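Local coordinates for protein exopolygalacturonase (Yersinia enterocolitica, PDB 2UVF) that hydrolyses polygalacturonic acid chains of pectin from their ends, as a periplasmic family 28 glycoside hydrolase, at residues E384-M392 with Q418-F427; E50-A59 with V111-P122. All blocks are in the same frame, centred on the assembly; numbering follows the deposited sequence.

In the fold
Multidomain enzymes illustrate how a small accessory domain can be docked on a large catalytic scaffold. Contact 2 comes first along the chain and joins strands 53-58 and 114-117 of the three-stranded sheet of the N-terminal fibronectin type III domain. Contact 1 follows, where strands 391-394 and 421-427 pair in the parallel beta-helix that carries the sugar-binding pocket. The two share no strand, and their centres lie about 22 Å apart, yet their margins touch: Trp-425 and Phe-427 pack on Val-56, Gln-113 and the carbonyl O of Trp-57, with Trp-425 CZ2 3.4 Å from Gln-113 NE2. The end of one beta-helix strand thereby becomes part of the interface between the domains.

Contact 1 (E384-M392 with Q418-F427); sequences EFGNSQNVM and QEPMKGAWLF. With ADA (alpha-D-galactopyranuronic acid), chain C.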
loop_
_atom_site.group_PDB
_atom_site.type_symbol
_atom_site.label_atom_id
_atom_site.label_comp_id
_atom_site.label_asym_id
_atom_site.label_seq_id
_atom_site.Cartn_x
_atom_site.Cartn_y
_atom_site.Cartn_z
ATOM N N GLU A 384 -4.263 3.155 -1.106
ATOM C CA GLU A 384 -5.252 3.245 -0.031
ATOM C C GLU A 384 -6.130 2.010 -0.011
ATOM O O GLU A 384 -6.630 1.606 -1.054
ATOM C CB GLU A 384 -6.151 4.475 -0.190
ATOM C CG GLU A 384 -5.445 5.765 0.008
ATOM C CD GLU A 384 -6.356 6.941 -0.113
ATOM O OE1 GLU A 384 -7.558 6.761 -0.388
ATOM O OE2 GLU A 384 -5.868 8.058 0.085
ATOM N N PHE A 385 -6.294 1.417 1.177
ATOM C CA PHE A 385 -7.285 0.381 1.411
ATOM C C PHE A 385 -8.371 0.974 2.333
ATOM O O PHE A 385 -8.086 1.426 3.444
ATOM C CB PHE A 385 -6.653 -0.888 1.995
ATOM C CG PHE A 385 -5.771 -1.648 1.029
ATOM C CD1 PHE A 385 -6.314 -2.265 -0.100
ATOM C CD2 PHE A 385 -4.392 -1.764 1.262
ATOM C CE1 PHE A 385 -5.502 -2.968 -1.006
ATOM C CE2 PHE A 385 -3.572 -2.468 0.370
ATOM C CZ PHE A 385 -4.133 -3.074 -0.767
ATOM N N GLY A 386 -9.609 1.015 1.838
ATOM C CA GLY A 386 -10.703 1.672 2.554
ATOM C C GLY A 386 -11.932 0.802 2.722
ATOM O O GLY A 386 -12.598 0.452 1.737
ATOM N N ASN A 387 -12.238 0.453 3.968
ATOM C CA ASN A 387 -13.390 -0.420 4.285
ATOM C C ASN A 387 -13.405 -1.670 3.412
ATOM O O ASN A 387 -14.465 -2.125 2.965
ATOM C CB ASN A 387 -14.739 0.347 4.193
ATOM C CG ASN A 387 -14.839 1.465 5.211
ATOM O OD1 ASN A 387 -15.391 1.279 6.293
ATOM N ND2 ASN A 387 -14.261 2.623 4.889
ATOM N N SER A 388 -12.206 -2.216 3.190
ATOM C CA SER A 388 -11.994 -3.365 2.318
ATOM C C SER A 388 -11.687 -4.620 3.126
ATOM O O SER A 388 -11.485 -4.564 4.338
ATOM C CB SER A 388 -10.868 -3.069 1.321
ATOM O OG SER A 388 -11.231 -1.996 0.487
ATOM N N GLN A 389 -11.674 -5.765 2.463
ATOM C CA GLN A 389 -11.444 -7.013 3.188
ATOM C C GLN A 389 -10.612 -7.990 2.401
ATOM O O GLN A 389 -10.787 -8.131 1.196
ATOM C CB GLN A 389 -12.768 -7.641 3.642
ATOM C CG GLN A 389 -13.699 -6.623 4.312
ATOM C CD GLN A 389 -14.618 -7.222 5.342
ATOM O OE1 GLN A 389 -14.996 -8.394 5.259
ATOM N NE2 GLN A 389 -14.989 -6.414 6.324
ATOM N N ASN A 390 -9.690 -8.656 3.100
ATOM C CA ASN A 390 -8.796 -9.645 2.485
ATOM C C ASN A 390 -7.963 -9.032 1.339
ATOM O O ASN A 390 -8.225 -9.274 0.169
ATOM C CB ASN A 390 -9.606 -10.893 2.060
ATOM C CG ASN A 390 -8.740 -12.028 1.546
ATOM O OD1 ASN A 390 -9.058 -12.635 0.521
ATOM N ND2 ASN A 390 -7.652 -12.332 2.256
ATOM N N VAL A 391 -6.973 -8.219 1.703
ATOM C CA VAL A 391 -6.087 -7.544 0.739
ATOM C C VAL A 391 -4.597 -7.954 0.903
ATOM O O VAL A 391 -4.158 -8.403 1.948
ATOM C CB VAL A 391 -6.267 -5.978 0.723
ATOM C CG1 VAL A 391 -7.769 -5.581 0.717
ATOM C CG2 VAL A 391 -5.551 -5.301 1.895
ATOM N N MET A 392 -3.830 -7.817 -0.161
ATOM C CA MET A 392 -2.473 -8.353 -0.187
ATOM C C MET A 392 -1.619 -7.464 -1.064
ATOM O O MET A 392 -2.054 -7.091 -2.134
ATOM C CB MET A 392 -2.513 -9.745 -0.791
ATOM C CG MET A 392 -1.348 -10.596 -0.467
ATOM S SD MET A 392 -1.393 -12.033 -1.554
ATOM C CE MET A 392 -2.712 -13.011 -0.827
ATOM N N GLN A 418 -20.688 0.795 7.215
ATOM C CA GLN A 418 -19.712 0.176 6.312
ATOM C C GLN A 418 -18.898 -0.891 7.061
ATOM O O GLN A 418 -18.747 -0.838 8.284
ATOM C CB GLN A 418 -18.766 1.248 5.723
ATOM C CG GLN A 418 -19.225 2.719 5.932
ATOM C CD GLN A 418 -18.099 3.730 5.760
ATOM O OE1 GLN A 418 -17.545 3.869 4.660
ATOM N NE2 GLN A 418 -17.766 4.450 6.835
ATOM N N GLU A 419 -18.403 -1.863 6.300
ATOM C CA GLU A 419 -17.504 -2.923 6.771
ATOM C C GLU A 419 -16.285 -2.410 7.523
ATOM O O GLU A 419 -15.768 -1.342 7.213
ATOM C CB GLU A 419 -16.920 -3.602 5.555
ATOM C CG GLU A 419 -17.582 -4.835 5.041
ATOM C CD GLU A 419 -16.920 -5.245 3.749
ATOM O OE1 GLU A 419 -17.285 -6.297 3.200
ATOM O OE2 GLU A 419 -16.028 -4.486 3.279
ATOM N N PRO A 420 -15.770 -3.198 8.482
ATOM C CA PRO A 420 -14.453 -2.809 8.955
ATOM C C PRO A 420 -13.396 -3.073 7.854
ATOM O O PRO A 420 -13.624 -3.912 6.965
ATOM C CB PRO A 420 -14.251 -3.698 10.179
ATOM C CG PRO A 420 -15.076 -4.885 9.924
ATOM C CD PRO A 420 -16.272 -4.404 9.170
ATOM N N MET A 421 -12.298 -2.301 7.884
ATOM C CA MET A 421 -11.105 -2.597 7.087
ATOM C C MET A 421 -10.438 -3.833 7.730
ATOM O O MET A 421 -9.734 -3.708 8.738
ATOM C CB MET A 421 -10.188 -1.356 7.059
ATOM C CG MET A 421 -8.868 -1.454 6.275
ATOM S SD MET A 421 -8.995 -1.888 4.539
ATOM C CE MET A 421 -8.396 -3.590 4.578
ATOM N N LYS A 422 -10.683 -5.020 7.160
ATOM C CA LYS A 422 -10.326 -6.291 7.815
ATOM C C LYS A 422 -9.537 -7.256 6.921
ATOM O O LYS A 422 -10.029 -7.697 5.888
ATOM C CB LYS A 422 -11.604 -6.979 8.367
ATOM C CG LYS A 422 -11.396 -8.377 8.956
ATOM C CD LYS A 422 -12.680 -9.014 9.535
ATOM C CE LYS A 422 -12.385 -10.495 9.875
ATOM N NZ LYS A 422 -13.583 -11.379 10.191
ATOM N N GLY A 423 -8.315 -7.590 7.321
ATOM C CA GLY A 423 -7.503 -8.570 6.575
ATOM C C GLY A 423 -6.524 -8.014 5.550
ATOM O O GLY A 423 -6.847 -7.895 4.358
ATOM N N ALA A 424 -5.311 -7.688 6.000
ATOM C CA ALA A 424 -4.263 -7.184 5.087
ATOM C C ALA A 424 -2.951 -7.967 5.246
ATOM O O ALA A 424 -2.517 -8.242 6.342
ATOM C CB ALA A 424 -4.028 -5.723 5.334
ATOM N N TRP A 425 -2.309 -8.314 4.150
ATOM C CA TRP A 425 -1.054 -9.036 4.272
ATOM C C TRP A 425 -0.021 -8.329 3.404
ATOM O O TRP A 425 -0.152 -8.233 2.192
ATOM C CB TRP A 425 -1.286 -10.520 3.973
ATOM C CG TRP A 425 -0.139 -11.467 4.107
ATOM C CD1 TRP A 425 0.976 -11.343 4.883
ATOM C CD2 TRP A 425 -0.017 -12.713 3.419
ATOM N NE1 TRP A 425 1.806 -12.439 4.707
ATOM C CE2 TRP A 425 1.205 -13.301 3.824
ATOM C CE3 TRP A 425 -0.831 -13.397 2.500
ATOM C CZ2 TRP A 425 1.629 -14.541 3.342
ATOM C CZ3 TRP A 425 -0.406 -14.634 2.020
ATOM C CH2 TRP A 425 0.814 -15.195 2.448
ATOM N N LEU A 426 0.966 -7.740 4.053
ATOM C CA LEU A 426 1.904 -6.871 3.320
ATOM C C LEU A 426 3.302 -7.454 3.433
ATOM O O LEU A 426 3.907 -7.371 4.482
ATOM C CB LEU A 426 1.853 -5.423 3.863
ATOM C CG LEU A 426 0.516 -4.646 4.003
ATOM C CD1 LEU A 426 -0.386 -4.787 2.767
ATOM C CD2 LEU A 426 -0.240 -5.036 5.259
ATOM N N PHE A 427 3.797 -8.063 2.354
ATOM C CA PHE A 427 5.067 -8.786 2.400
ATOM C C PHE A 427 5.964 -8.583 1.167
ATOM O O PHE A 427 5.480 -8.290 0.091
ATOM C CB PHE A 427 4.838 -10.288 2.713
ATOM C CG PHE A 427 4.039 -11.043 1.659
ATOM C CD1 PHE A 427 4.691 -11.773 0.663
ATOM C CD2 PHE A 427 2.642 -11.051 1.683
ATOM C CE1 PHE A 427 3.974 -12.495 -0.314
ATOM C CE2 PHE A 427 1.902 -11.758 0.710
ATOM C CZ PHE A 427 2.570 -12.478 -0.287
HETATM C C1 ADA C . -7.135 10.278 4.888
HETATM C C2 ADA C . -7.169 8.740 4.778
HETATM C C3 ADA C . -6.929 8.374 3.300
HETATM C C4 ADA C . -8.026 9.023 2.400
HETATM C C5 ADA C . -8.014 10.556 2.593
HETATM C C6 ADA C . -9.053 11.408 1.813
HETATM O O2 ADA C . -6.200 8.128 5.651
HETATM O O3 ADA C . -6.869 6.960 3.131
HETATM O O4 ADA C . -9.323 8.493 2.689
HETATM O O5 ADA C . -8.122 10.905 4.007
HETATM O O6B ADA C . -9.687 12.255 2.479
HETATM O O6A ADA C . -9.192 11.223 0.579
#
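Val-391 N gives its hydrogen to Gly-423 O at 2.7 Å, almost straight at 170°, and helps to hold two parallel strands in register just after the chain turns a corner at Asn-390. Val-391 O then accepts from Trp-425 N, while Lys-422 N reaches back to Ser-388 O. Because this carbonyl also receives the CA-H of Met-421, two neighbouring residues of 418-427 hold it.

At the corner Asn-390 N donates to Lys-422 O, and just before it a side chain adds to the backbone pairing. Gln-389 NE2 donates to Pro-420 O at 2.9 Å, with the acceptor close to the amide plane, and the amide lies stacked on the Glu-419 carboxylate, their planes 13° apart. His-363, bonded to Glu-419 OE1, secures the other member of this stack.

The thioether of Met-421 packs against Phe-385 and Ser-388. With CG anti to the backbone N (chi1 180°) and the chain bent beyond it, SD lies 3.6 Å from Phe-385 CB and accepts a weak bond from Ser-388 N. Val-391 CG2 rests over the centre of the Phe-385 ring and touches Ala-424 CB at 3.8 Å; Phe-407 of strand 405-408 continues this apolar layer.

On the other face, Met-392 runs alongside Trp-425, its CE 3.8 Å from CE3 of the indole. Its CG meets Phe-427 CE2 at 3.6 Å, and its sulfur lies at the edge of the Phe-427 ring and oblique to the indole, a Met-aromatic contact with each. Trp-425 is held further by NE1, bonded to Glu-454.

Glu-384, at the start of 384-392, lies beside the bound galacturonate, its CD 3.3 Å from sugar O3. Stacking of successive coils through parallel strands is characteristic of the right-handed parallel beta-helix of family 28.

Contact 2 (E50-A59 with V111-P122); sequences ESSIVLVWKA and VMQNFTVIGLKP
Leu-55 and Val-117 lean across each other on the inner face of an antiparallel pair in the fibronectin type III domain, Leu-55 CD1 meeting Val-117 CG2 at 3.8 Å. Ile-53 and Leu-120 extend this apolar row; their side chains cross at about a right angle and meet through CD1 and CD2, 3.7 Å apart. Phe-128 and Tyr-126 of strand 125-134, in the four-stranded sheet, pack against the same row, as expected for the core of a beta-sandwich. Phe-115 shares this face, although its ring leads away from strand 53-58, and Val-117 CG2 sits at the ring's edge.

The opposite face is more mixed. Val-54 CG2 touches Thr-116 CG2 at 4.0 Å, and the threonine continues onto Phe-88 of helix 81-88. Val-56 CG1 leans on Asn-114 CB, while Trp-425 and Phe-427 of the beta-helix lie against this valine.

Backbone bonds join Ile-53 to Val-117 and Leu-55 to Phe-115 in both directions, the shortest being Val-117 N to Ile-53 O at 2.7 Å. Leu-120 N prolongs the pairing beyond strand 114-117 by donating to Ser-51 O.

At the other end, Trp-57 lies flat against the partner backbone. Its CG stands between the backbone N and the carbonyl carbon (chi1 56°), which folds the indole over Gln-113 and Asn-114. Gln-113 CA makes a CH-pi contact 3.9 Å from the centroid of the five-membered ring, and Gln-113 O, above the same face, accepts from Trp-57 N. Phe-115 CB meets the indole edge, 3.9 Å from CZ3.

Gln-113 is also tied at its tip: NE2, which has a second acceptor in Glu-454 of the beta-helix, donates to Trp-57 O at 3.3 Å, nearly straight at 174° and directed onto a carbonyl lone pair.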
loop_
_atom_site.group_PDB
_atom_site.type_symbol
_atom_site.label_atom_id
_atom_site.label_comp_id
_atom_site.label_asym_id
_atom_site.label_seq_id
_atom_site.Cartn_x
_atom_site.Cartn_y
_atom_site.Cartn_z
ATOM N N GLU A 50 -3.228 -17.231 -18.791
ATOM C CA GLU A 50 -3.203 -18.399 -19.666
ATOM C C GLU A 50 -1.850 -19.132 -19.682
ATOM O O GLU A 50 -1.775 -20.282 -20.128
ATOM C CB GLU A 50 -3.624 -18.041 -21.092
ATOM C CG GLU A 50 -2.642 -17.156 -21.848
ATOM C CD GLU A 50 -2.918 -15.685 -21.631
ATOM O OE1 GLU A 50 -3.432 -15.331 -20.544
ATOM O OE2 GLU A 50 -2.623 -14.887 -22.548
ATOM N N SER A 51 -0.785 -18.481 -19.215
ATOM C CA SER A 51 0.525 -19.135 -19.210
ATOM C C SER A 51 1.326 -18.999 -17.916
ATOM O O SER A 51 2.453 -19.488 -17.836
ATOM C CB SER A 51 1.366 -18.745 -20.435
ATOM O OG SER A 51 1.349 -17.356 -20.673
ATOM N N SER A 52 0.754 -18.350 -16.908
ATOM C CA SER A 52 1.482 -18.121 -15.657
ATOM C C SER A 52 0.588 -18.162 -14.426
ATOM O O SER A 52 -0.576 -17.789 -14.485
ATOM C CB SER A 52 2.258 -16.801 -15.710
ATOM O OG SER A 52 1.419 -15.746 -16.146
ATOM N N ILE A 53 1.159 -18.626 -13.317
ATOM C CA ILE A 53 0.494 -18.672 -12.017
ATOM C C ILE A 53 1.477 -18.099 -10.988
ATOM O O ILE A 53 2.678 -18.389 -11.050
ATOM C CB ILE A 53 0.064 -20.134 -11.641
ATOM C CG1 ILE A 53 -0.944 -20.681 -12.669
ATOM C CG2 ILE A 53 -0.502 -20.216 -10.200
ATOM C CD1 ILE A 53 -1.110 -22.221 -12.668
ATOM N N VAL A 54 0.965 -17.267 -10.077
ATOM C CA VAL A 54 1.732 -16.745 -8.938
ATOM C C VAL A 54 1.366 -17.513 -7.655
ATOM O O VAL A 54 0.186 -17.648 -7.318
ATOM C CB VAL A 54 1.509 -15.206 -8.734
ATOM C CG1 VAL A 54 2.413 -14.650 -7.622
ATOM C CG2 VAL A 54 1.755 -14.435 -10.024
ATOM N N LEU A 55 2.384 -18.000 -6.945
ATOM C CA LEU A 55 2.204 -18.681 -5.658
ATOM C C LEU A 55 2.717 -17.849 -4.484
ATOM O O LEU A 55 3.737 -17.170 -4.590
ATOM C CB LEU A 55 2.939 -20.029 -5.653
ATOM C CG LEU A 55 2.661 -21.081 -6.737
ATOM C CD1 LEU A 55 3.842 -22.063 -6.826
ATOM C CD2 LEU A 55 1.342 -21.801 -6.494
ATOM N N VAL A 56 2.000 -17.907 -3.364
ATOM C CA VAL A 56 2.458 -17.321 -2.109
ATOM C C VAL A 56 2.172 -18.281 -0.970
ATOM O O VAL A 56 1.383 -19.207 -1.120
ATOM C CB VAL A 56 1.822 -15.923 -1.802
ATOM C CG1 VAL A 56 2.080 -14.925 -2.929
ATOM C CG2 VAL A 56 0.355 -16.042 -1.493
ATOM N N TRP A 57 2.804 -18.049 0.175
ATOM C CA TRP A 57 2.680 -18.934 1.323
ATOM C C TRP A 57 3.082 -18.153 2.534
ATOM O O TRP A 57 3.790 -17.148 2.404
ATOM C CB TRP A 57 3.600 -20.179 1.187
ATOM C CG TRP A 57 5.048 -19.840 0.985
ATOM C CD1 TRP A 57 5.992 -19.632 1.961
ATOM C CD2 TRP A 57 5.722 -19.649 -0.274
ATOM N NE1 TRP A 57 7.204 -19.311 1.383
ATOM C CE2 TRP A 57 7.071 -19.328 0.018
ATOM C CE3 TRP A 57 5.317 -19.714 -1.618
ATOM C CZ2 TRP A 57 8.016 -19.068 -0.986
ATOM C CZ3 TRP A 57 6.268 -19.455 -2.620
ATOM C CH2 TRP A 57 7.598 -19.139 -2.295
ATOM N N LYS A 58 2.650 -18.622 3.699
ATOM C CA LYS A 58 3.130 -18.109 4.983
ATOM C C LYS A 58 4.559 -18.536 5.378
ATOM O O LYS A 58 4.948 -19.718 5.286
ATOM C CB LYS A 58 2.154 -18.478 6.097
ATOM C CG LYS A 58 0.835 -17.707 6.013
ATOM C CD LYS A 58 -0.121 -18.027 7.180
ATOM C CE LYS A 58 0.374 -17.507 8.531
ATOM N NZ LYS A 58 0.511 -16.032 8.537
ATOM N N ALA A 59 5.340 -17.549 5.797
ATOM C CA ALA A 59 6.573 -17.777 6.533
ATOM C C ALA A 59 6.196 -17.608 7.996
ATOM O O ALA A 59 5.318 -16.795 8.296
ATOM C CB ALA A 59 7.629 -16.755 6.129
ATOM N N VAL A 111 12.847 -13.236 4.406
ATOM C CA VAL A 111 12.727 -14.375 3.512
ATOM C C VAL A 111 11.670 -14.096 2.441
ATOM O O VAL A 111 10.752 -13.298 2.653
ATOM C CB VAL A 111 12.433 -15.685 4.307
ATOM C CG1 VAL A 111 13.645 -16.058 5.208
ATOM C CG2 VAL A 111 11.122 -15.574 5.140
ATOM N N MET A 112 11.816 -14.720 1.275
ATOM C CA MET A 112 10.798 -14.616 0.214
ATOM C C MET A 112 9.607 -15.545 0.480
ATOM O O MET A 112 9.770 -16.627 1.050
ATOM C CB MET A 112 11.403 -14.854 -1.173
ATOM C CG MET A 112 12.524 -13.868 -1.562
ATOM S SD MET A 112 11.994 -12.139 -1.876
ATOM C CE MET A 112 12.324 -11.379 -0.301
ATOM N N GLN A 113 8.412 -15.093 0.083
ATOM C CA GLN A 113 7.138 -15.794 0.327
ATOM C C GLN A 113 6.330 -15.881 -0.976
ATOM O O GLN A 113 5.140 -16.167 -0.963
ATOM C CB GLN A 113 6.319 -15.057 1.379
ATOM C CG GLN A 113 6.928 -15.030 2.773
ATOM C CD GLN A 113 6.158 -14.144 3.724
ATOM O OE1 GLN A 113 6.671 -13.138 4.216
ATOM N NE2 GLN A 113 4.920 -14.516 3.995
ATOM N N ASN A 114 6.984 -15.619 -2.101
ATOM C CA ASN A 114 6.324 -15.653 -3.404
ATOM C C ASN A 114 7.219 -16.280 -4.461
ATOM O O ASN A 114 8.443 -16.182 -4.377
ATOM C CB ASN A 114 5.856 -14.248 -3.843
ATOM C CG ASN A 114 7.005 -13.351 -4.283
ATOM O OD1 ASN A 114 7.627 -12.680 -3.451
ATOM N ND2 ASN A 114 7.280 -13.318 -5.600
ATOM N N PHE A 115 6.598 -16.919 -5.447
ATOM C CA PHE A 115 7.297 -17.546 -6.571
ATOM C C PHE A 115 6.364 -17.509 -7.785
ATOM O O PHE A 115 5.255 -18.026 -7.729
ATOM C CB PHE A 115 7.682 -18.995 -6.201
ATOM C CG PHE A 115 8.420 -19.758 -7.287
ATOM C CD1 PHE A 115 9.802 -19.881 -7.251
ATOM C CD2 PHE A 115 7.729 -20.403 -8.309
ATOM C CE1 PHE A 115 10.490 -20.595 -8.240
ATOM C CE2 PHE A 115 8.410 -21.121 -9.296
ATOM C CZ PHE A 115 9.790 -21.209 -9.261
ATOM N N THR A 116 6.817 -16.884 -8.871
ATOM C CA THR A 116 6.027 -16.780 -10.114
ATOM C C THR A 116 6.331 -17.890 -11.151
ATOM O O THR A 116 7.422 -17.933 -11.734
ATOM C CB THR A 116 6.200 -15.390 -10.774
ATOM O OG1 THR A 116 5.953 -14.381 -9.804
ATOM C CG2 THR A 116 5.240 -15.202 -11.921
ATOM N N VAL A 117 5.353 -18.766 -11.391
ATOM C CA VAL A 117 5.519 -19.853 -12.363
ATOM C C VAL A 117 5.054 -19.456 -13.767
ATOM O O VAL A 117 3.846 -19.331 -13.999
ATOM C CB VAL A 117 4.745 -21.124 -11.946
ATOM C CG1 VAL A 117 5.156 -22.300 -12.828
ATOM C CG2 VAL A 117 4.954 -21.461 -10.461
ATOM N N ILE A 118 5.997 -19.295 -14.704
ATOM C CA ILE A 118 5.665 -18.940 -16.097
ATOM C C ILE A 118 5.849 -20.097 -17.107
ATOM O O ILE A 118 6.207 -21.222 -16.729
ATOM C CB ILE A 118 6.415 -17.648 -16.590
ATOM C CG1 ILE A 118 7.888 -17.933 -16.902
ATOM C CG2 ILE A 118 6.247 -16.495 -15.578
ATOM C CD1 ILE A 118 8.493 -17.024 -17.957
ATOM N N GLY A 119 5.588 -19.810 -18.386
ATOM C CA GLY A 119 5.816 -20.764 -19.474
ATOM C C GLY A 119 4.881 -21.962 -19.443
ATOM O O GLY A 119 5.272 -23.069 -19.811
ATOM N N LEU A 120 3.653 -21.730 -18.983
ATOM C CA LEU A 120 2.624 -22.764 -18.887
ATOM C C LEU A 120 1.738 -22.710 -20.135
ATOM O O LEU A 120 1.938 -21.861 -21.016
ATOM C CB LEU A 120 1.785 -22.566 -17.617
ATOM C CG LEU A 120 2.163 -23.073 -16.213
ATOM C CD1 LEU A 120 3.651 -23.335 -15.996
ATOM C CD2 LEU A 120 1.624 -22.094 -15.171
ATOM N N LYS A 121 0.777 -23.627 -20.214
ATOM C CA LYS A 121 -0.134 -23.704 -21.362
ATOM C C LYS A 121 -1.563 -23.388 -20.929
ATOM O O LYS A 121 -1.911 -23.609 -19.758
ATOM C CB LYS A 121 -0.066 -25.093 -21.997
ATOM C CG LYS A 121 1.208 -25.358 -22.813
ATOM C CD LYS A 121 1.769 -26.761 -22.529
ATOM C CE LYS A 121 0.651 -27.811 -22.365
ATOM N NZ LYS A 121 1.188 -29.164 -22.039
ATOM N N PRO A 122 -2.395 -22.868 -21.864
ATOM C CA PRO A 122 -3.761 -22.426 -21.548
ATOM C C PRO A 122 -4.637 -23.544 -20.995
ATOM O O PRO A 122 -4.653 -24.635 -21.557
ATOM C CB PRO A 122 -4.309 -21.968 -22.908
ATOM C CG PRO A 122 -3.121 -21.681 -23.732
ATOM C CD PRO A 122 -2.078 -22.663 -23.290
#